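Local coordinates for protein KLLA0F20702p (Kluyveromyces lactis, PDB 5Y5A) that is the Est1 telomerase subunit, probably helping to recruit telomerase to telomeres through binding Cdc13, at residues E311-S323 and S336-D348. Residues are numbered along the deposited sequence; the frame is centred on the assembly and turned at random.
Sequences EIMEFYILPLIGS and SDRLKHFQTLLFD
Tyr316 and Phe342 meet in a T-shaped stack, the edge of Phe342 directed at the face of Tyr316, centroids 4.8 Å apart and planes at 73°. Phe342 CD1 lies over the centre of the tyrosine ring; Ile312 CG2 sits against the opposite face, toward its rim, and Leu345 CD2 meets the edge, 3.6 Å from Tyr316 CE2. Phe342 in turn offers a face to Pro319, whose CG makes a CH-pi contact 3.9 Å from the ring centroid; a compact, puckered proline lays CB and CG there with no flexible chain to order.

Along helix 339-379 the packing is largely apolar: Leu320 is a knob in the hole formed by Leu339, Phe342, Gln343 and Leu346. With CG anti to the backbone N (chi1 175°), Leu346 swings its fork toward the other segment, so that CD1 reaches Met313 CA and CD2 reaches Ile317 CB, both at 3.9 Å.

Water 1 donates to Tyr316 OH (2.8 Å) and accepts from Arg338 NH1 (2.9 Å), which is also hydrogen-bonded to His335. Glu301 OE2 is hydrogen-bonded to the tyrosine hydroxyl and His341 NE2 and salt-bridged to Arg338 NH2. A leucine in place of Tyr316 would probably leave the Phe342 edge without its aromatic face and Glu301 without a hydroxyl partner.

Helices 306-315 and 318-325 thus pack in succession on the start of helix 339-379 in the alpha-helical, TPR-clan Est1 DNA/RNA-binding domain.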
loop_
_atom_site.group_PDB
_atom_site.type_symbol
_atom_site.label_atom_id
_atom_site.label_comp_id
_atom_site.label_asym_id
_atom_site.label_seq_id
_atom_site.Cartn_x
_atom_site.Cartn_y
_atom_site.Cartn_z
ATOM N N GLU A 311 -12.963 1.418 -14.179
ATOM C CA GLU A 311 -13.696 1.612 -12.930
ATOM C C GLU A 311 -14.390 0.323 -12.480
ATOM O O GLU A 311 -14.458 0.033 -11.287
ATOM C CB GLU A 311 -14.687 2.759 -13.070
ATOM C CG GLU A 311 -13.988 4.114 -13.069
ATOM C CD GLU A 311 -14.936 5.282 -13.267
ATOM O OE1 GLU A 311 -16.126 5.046 -13.561
ATOM O OE2 GLU A 311 -14.484 6.439 -13.128
ATOM N N ILE A 312 -14.868 -0.469 -13.433
ATOM C CA ILE A 312 -15.419 -1.782 -13.108
ATOM C C ILE A 312 -14.375 -2.680 -12.433
ATOM O O ILE A 312 -14.675 -3.385 -11.466
ATOM C CB ILE A 312 -15.971 -2.480 -14.360
ATOM C CG1 ILE A 312 -17.208 -1.730 -14.855
ATOM C CG2 ILE A 312 -16.309 -3.936 -14.064
ATOM C CD1 ILE A 312 -17.861 -2.346 -16.048
ATOM N N MET A 313 -13.143 -2.643 -12.922
ATOM C CA MET A 313 -12.101 -3.477 -12.329
ATOM C C MET A 313 -11.693 -2.956 -10.958
ATOM O O MET A 313 -11.353 -3.739 -10.081
ATOM C CB MET A 313 -10.895 -3.570 -13.254
ATOM C CG MET A 313 -11.236 -4.215 -14.586
ATOM S SD MET A 313 -9.793 -4.492 -15.608
ATOM C CE MET A 313 -10.489 -4.206 -17.234
ATOM N N GLU A 314 -11.756 -1.642 -10.759
ATOM C CA GLU A 314 -11.462 -1.079 -9.446
ATOM C C GLU A 314 -12.575 -1.389 -8.435
ATOM O O GLU A 314 -12.311 -1.640 -7.273
ATOM C CB GLU A 314 -11.262 0.436 -9.534
ATOM C CG GLU A 314 -10.878 1.040 -8.201
ATOM C CD GLU A 314 -10.944 2.552 -8.189
ATOM O OE1 GLU A 314 -10.986 3.148 -9.273
ATOM O OE2 GLU A 314 -10.947 3.140 -7.086
ATOM N N PHE A 315 -13.822 -1.379 -8.884
ATOM C CA PHE A 315 -14.937 -1.466 -7.956
ATOM C C PHE A 315 -15.551 -2.846 -7.775
ATOM O O PHE A 315 -15.955 -3.188 -6.671
ATOM C CB PHE A 315 -16.036 -0.498 -8.387
ATOM C CG PHE A 315 -15.772 0.916 -7.990
ATOM C CD1 PHE A 315 -14.931 1.719 -8.743
ATOM C CD2 PHE A 315 -16.351 1.444 -6.851
ATOM C CE1 PHE A 315 -14.684 3.024 -8.373
ATOM C CE2 PHE A 315 -16.109 2.750 -6.479
ATOM C CZ PHE A 315 -15.276 3.542 -7.242
ATOM N N TYR A 316 -15.649 -3.634 -8.839
ATOM C CA TYR A 316 -16.476 -4.832 -8.770
ATOM C C TYR A 316 -15.824 -5.947 -7.977
ATOM O O TYR A 316 -16.477 -6.931 -7.652
ATOM C CB TYR A 316 -16.853 -5.325 -10.173
ATOM C CG TYR A 316 -18.030 -4.566 -10.758
ATOM C CD1 TYR A 316 -18.354 -3.306 -10.287
ATOM C CD2 TYR A 316 -18.830 -5.114 -11.759
ATOM C CE1 TYR A 316 -19.413 -2.598 -10.795
ATOM C CE2 TYR A 316 -19.917 -4.400 -12.281
ATOM C CZ TYR A 316 -20.195 -3.141 -11.787
ATOM O OH TYR A 316 -21.256 -2.397 -12.275
ATOM N N ILE A 317 -14.549 -5.798 -7.638
ATOM C CA ILE A 317 -13.922 -6.789 -6.784
ATOM C C ILE A 317 -14.295 -6.519 -5.321
ATOM O O ILE A 317 -14.176 -7.394 -4.474
ATOM C CB ILE A 317 -12.374 -6.807 -6.947
ATOM C CG1 ILE A 317 -11.788 -8.109 -6.385
ATOM C CG2 ILE A 317 -11.744 -5.571 -6.311
ATOM C CD1 ILE A 317 -10.259 -8.181 -6.420
ATOM N N LEU A 318 -14.719 -5.311 -5.033
ATOM C CA LEU A 318 -15.044 -4.920 -3.689
ATOM C C LEU A 318 -16.176 -5.683 -3.062
ATOM O O LEU A 318 -16.018 -6.183 -1.990
ATOM C CB LEU A 318 -15.221 -3.429 -3.589
ATOM C CG LEU A 318 -13.986 -2.643 -3.965
ATOM C CD1 LEU A 318 -14.235 -1.168 -3.902
ATOM C CD2 LEU A 318 -12.820 -2.995 -3.090
ATOM N N PRO A 319 -17.312 -5.794 -3.715
ATOM C CA PRO A 319 -18.380 -6.598 -3.103
ATOM C C PRO A 319 -18.035 -8.076 -2.937
ATOM O O PRO A 319 -18.626 -8.736 -2.085
ATOM C CB PRO A 319 -19.544 -6.439 -4.087
ATOM C CG PRO A 319 -19.291 -5.142 -4.755
ATOM C CD PRO A 319 -17.795 -5.090 -4.915
ATOM N N LEU A 320 -17.104 -8.588 -3.738
ATOM C CA LEU A 320 -16.742 -9.995 -3.652
ATOM C C LEU A 320 -15.917 -10.224 -2.395
ATOM O O LEU A 320 -16.155 -11.166 -1.640
ATOM C CB LEU A 320 -15.971 -10.435 -4.897
ATOM C CG LEU A 320 -16.741 -10.117 -6.184
ATOM C CD1 LEU A 320 -15.898 -10.419 -7.416
ATOM C CD2 LEU A 320 -18.048 -10.902 -6.226
ATOM N N ILE A 321 -14.947 -9.345 -2.180
ATOM C CA ILE A 321 -14.159 -9.366 -0.963
ATOM C C ILE A 321 -15.049 -9.076 0.249
ATOM O O ILE A 321 -14.984 -9.771 1.267
ATOM C CB ILE A 321 -13.016 -8.355 -1.049
ATOM C CG1 ILE A 321 -12.008 -8.826 -2.099
ATOM C CG2 ILE A 321 -12.343 -8.192 0.309
ATOM C CD1 ILE A 321 -10.908 -7.810 -2.404
ATOM N N GLY A 322 -15.899 -8.060 0.120
ATOM C CA GLY A 322 -16.813 -7.680 1.187
ATOM C C GLY A 322 -17.680 -8.833 1.663
ATOM O O GLY A 322 -17.827 -9.056 2.868
ATOM N N SER A 323 -18.239 -9.577 0.715
ATOM C CA SER A 323 -19.155 -10.661 1.047
ATOM C C SER A 323 -18.461 -11.835 1.746
ATOM O O SER A 323 -19.098 -12.575 2.491
ATOM C CB SER A 323 -19.867 -11.153 -0.206
ATOM O OG SER A 323 -18.987 -11.886 -1.041
ATOM N N SER A 336 -27.081 -6.751 -2.934
ATOM C CA SER A 336 -26.807 -8.089 -2.426
ATOM C C SER A 336 -27.107 -9.175 -3.442
ATOM O O SER A 336 -26.353 -10.132 -3.559
ATOM C CB SER A 336 -27.604 -8.351 -1.145
ATOM O OG SER A 336 -27.177 -7.498 -0.094
ATOM N N ASP A 337 -28.193 -9.028 -4.193
ATOM C CA ASP A 337 -28.548 -10.055 -5.170
ATOM C C ASP A 337 -27.765 -9.926 -6.484
ATOM O O ASP A 337 -28.030 -10.644 -7.443
ATOM C CB ASP A 337 -30.053 -10.018 -5.455
ATOM C CG ASP A 337 -30.519 -8.668 -5.963
ATOM O OD1 ASP A 337 -29.918 -7.643 -5.576
ATOM O OD2 ASP A 337 -31.490 -8.633 -6.748
ATOM N N ARG A 338 -26.792 -9.025 -6.527
ATOM C CA ARG A 338 -26.002 -8.841 -7.740
ATOM C C ARG A 338 -24.578 -9.382 -7.601
ATOM O O ARG A 338 -23.710 -9.061 -8.420
ATOM C CB ARG A 338 -25.953 -7.352 -8.125
ATOM C CG ARG A 338 -27.297 -6.752 -8.520
ATOM C CD ARG A 338 -27.181 -5.258 -8.875
ATOM N NE ARG A 338 -26.423 -5.036 -10.106
ATOM C CZ ARG A 338 -25.445 -4.144 -10.237
ATOM N NH1 ARG A 338 -25.092 -3.372 -9.214
ATOM N NH2 ARG A 338 -24.815 -4.024 -11.396
ATOM N N LEU A 339 -24.331 -10.200 -6.578
ATOM C CA LEU A 339 -22.970 -10.681 -6.300
ATOM C C LEU A 339 -22.384 -11.518 -7.439
ATOM O O LEU A 339 -21.227 -11.325 -7.813
ATOM C CB LEU A 339 -22.933 -11.487 -5.001
ATOM C CG LEU A 339 -23.048 -10.633 -3.727
ATOM C CD1 LEU A 339 -22.787 -11.480 -2.493
ATOM C CD2 LEU A 339 -22.094 -9.443 -3.764
ATOM N N LYS A 340 -23.173 -12.436 -7.991
ATOM C CA LYS A 340 -22.713 -13.244 -9.113
ATOM C C LYS A 340 -22.432 -12.356 -10.331
ATOM O O LYS A 340 -21.486 -12.597 -11.071
ATOM C CB LYS A 340 -23.734 -14.328 -9.463
ATOM C CG LYS A 340 -23.257 -15.307 -10.544
ATOM C CD LYS A 340 -24.390 -16.211 -11.032
ATOM C CE LYS A 340 -24.004 -16.965 -12.300
ATOM N NZ LYS A 340 -25.164 -17.693 -12.897
ATOM N N HIS A 341 -23.245 -11.318 -10.514
ATOM C CA HIS A 341 -23.046 -10.358 -11.598
ATOM C C HIS A 341 -21.717 -9.605 -11.484
ATOM O O HIS A 341 -21.008 -9.440 -12.480
ATOM C CB HIS A 341 -24.195 -9.355 -11.632
ATOM C CG HIS A 341 -24.005 -8.247 -12.621
ATOM N ND1 HIS A 341 -24.120 -8.433 -13.983
ATOM C CD2 HIS A 341 -23.713 -6.937 -12.445
ATOM C CE1 HIS A 341 -23.905 -7.287 -14.601
ATOM N NE2 HIS A 341 -23.656 -6.362 -13.691
ATOM N N PHE A 342 -21.387 -9.140 -10.279
ATOM C CA PHE A 342 -20.120 -8.446 -10.046
ATOM C C PHE A 342 -18.923 -9.286 -10.481
ATOM O O PHE A 342 -18.008 -8.789 -11.129
ATOM C CB PHE A 342 -19.968 -8.068 -8.570
ATOM C CG PHE A 342 -20.876 -6.956 -8.137
ATOM C CD1 PHE A 342 -21.027 -5.820 -8.923
ATOM C CD2 PHE A 342 -21.590 -7.047 -6.954
ATOM C CE1 PHE A 342 -21.865 -4.789 -8.533
ATOM C CE2 PHE A 342 -22.431 -6.018 -6.550
ATOM C CZ PHE A 342 -22.571 -4.886 -7.343
ATOM N N GLN A 343 -18.945 -10.563 -10.127
ATOM C CA GLN A 343 -17.826 -11.448 -10.391
ATOM C C GLN A 343 -17.695 -11.761 -11.871
ATOM O O GLN A 343 -16.589 -11.761 -12.430
ATOM C CB GLN A 343 -17.978 -12.749 -9.608
ATOM C CG GLN A 343 -16.954 -13.800 -10.005
ATOM C CD GLN A 343 -17.305 -15.174 -9.493
ATOM O OE1 GLN A 343 -17.999 -15.941 -10.163
ATOM N NE2 GLN A 343 -16.826 -15.498 -8.305
ATOM N N THR A 344 -18.826 -12.037 -12.508
ATOM C CA THR A 344 -18.790 -12.419 -13.911
ATOM C C THR A 344 -18.311 -11.237 -14.755
ATOM O O THR A 344 -17.536 -11.408 -15.693
ATOM C CB THR A 344 -20.166 -12.928 -14.395
ATOM O OG1 THR A 344 -21.169 -11.949 -14.123
ATOM C CG2 THR A 344 -20.549 -14.206 -13.671
ATOM N N LEU A 345 -18.735 -10.031 -14.400
ATOM C CA LEU A 345 -18.382 -8.852 -15.185
ATOM C C LEU A 345 -16.927 -8.474 -14.934
ATOM O O LEU A 345 -16.200 -8.134 -15.868
ATOM C CB LEU A 345 -19.310 -7.680 -14.858
ATOM C CG LEU A 345 -19.545 -6.666 -15.980
ATOM C CD1 LEU A 345 -19.951 -7.381 -17.253
ATOM C CD2 LEU A 345 -20.611 -5.667 -15.600
ATOM N N LEU A 346 -16.511 -8.529 -13.669
ATOM C CA LEU A 346 -15.104 -8.369 -13.307
ATOM C C LEU A 346 -14.206 -9.328 -14.095
ATOM O O LEU A 346 -13.201 -8.918 -14.664
ATOM C CB LEU A 346 -14.891 -8.620 -11.806
ATOM C CG LEU A 346 -13.427 -8.595 -11.364
ATOM C CD1 LEU A 346 -12.909 -7.176 -11.498
ATOM C CD2 LEU A 346 -13.216 -9.121 -9.941
ATOM N N PHE A 347 -14.559 -10.609 -14.093
ATOM C CA PHE A 347 -13.735 -11.617 -14.761
ATOM C C PHE A 347 -13.763 -11.393 -16.256
ATOM O O PHE A 347 -12.739 -11.548 -16.920
ATOM C CB PHE A 347 -14.195 -13.039 -14.410
ATOM C CG PHE A 347 -13.643 -13.557 -13.094
ATOM C CD1 PHE A 347 -13.774 -12.816 -11.929
ATOM C CD2 PHE A 347 -13.009 -14.792 -13.024
ATOM C CE1 PHE A 347 -13.272 -13.297 -10.719
ATOM C CE2 PHE A 347 -12.498 -15.277 -11.822
ATOM C CZ PHE A 347 -12.638 -14.541 -10.669
ATOM N N ASP A 348 -14.920 -10.999 -16.788
ATOM C CA ASP A 348 -15.034 -10.719 -18.225
ATOM C C ASP A 348 -14.187 -9.517 -18.640
ATOM O O ASP A 348 -13.491 -9.566 -19.655
ATOM C CB ASP A 348 -16.496 -10.488 -18.628
ATOM C CG ASP A 348 -17.293 -11.786 -18.733
ATOM O OD1 ASP A 348 -16.742 -12.870 -18.420
ATOM O OD2 ASP A 348 -18.478 -11.725 -19.118
HETATM O O HOH W 1 -22.914 -1.650 -10.095
#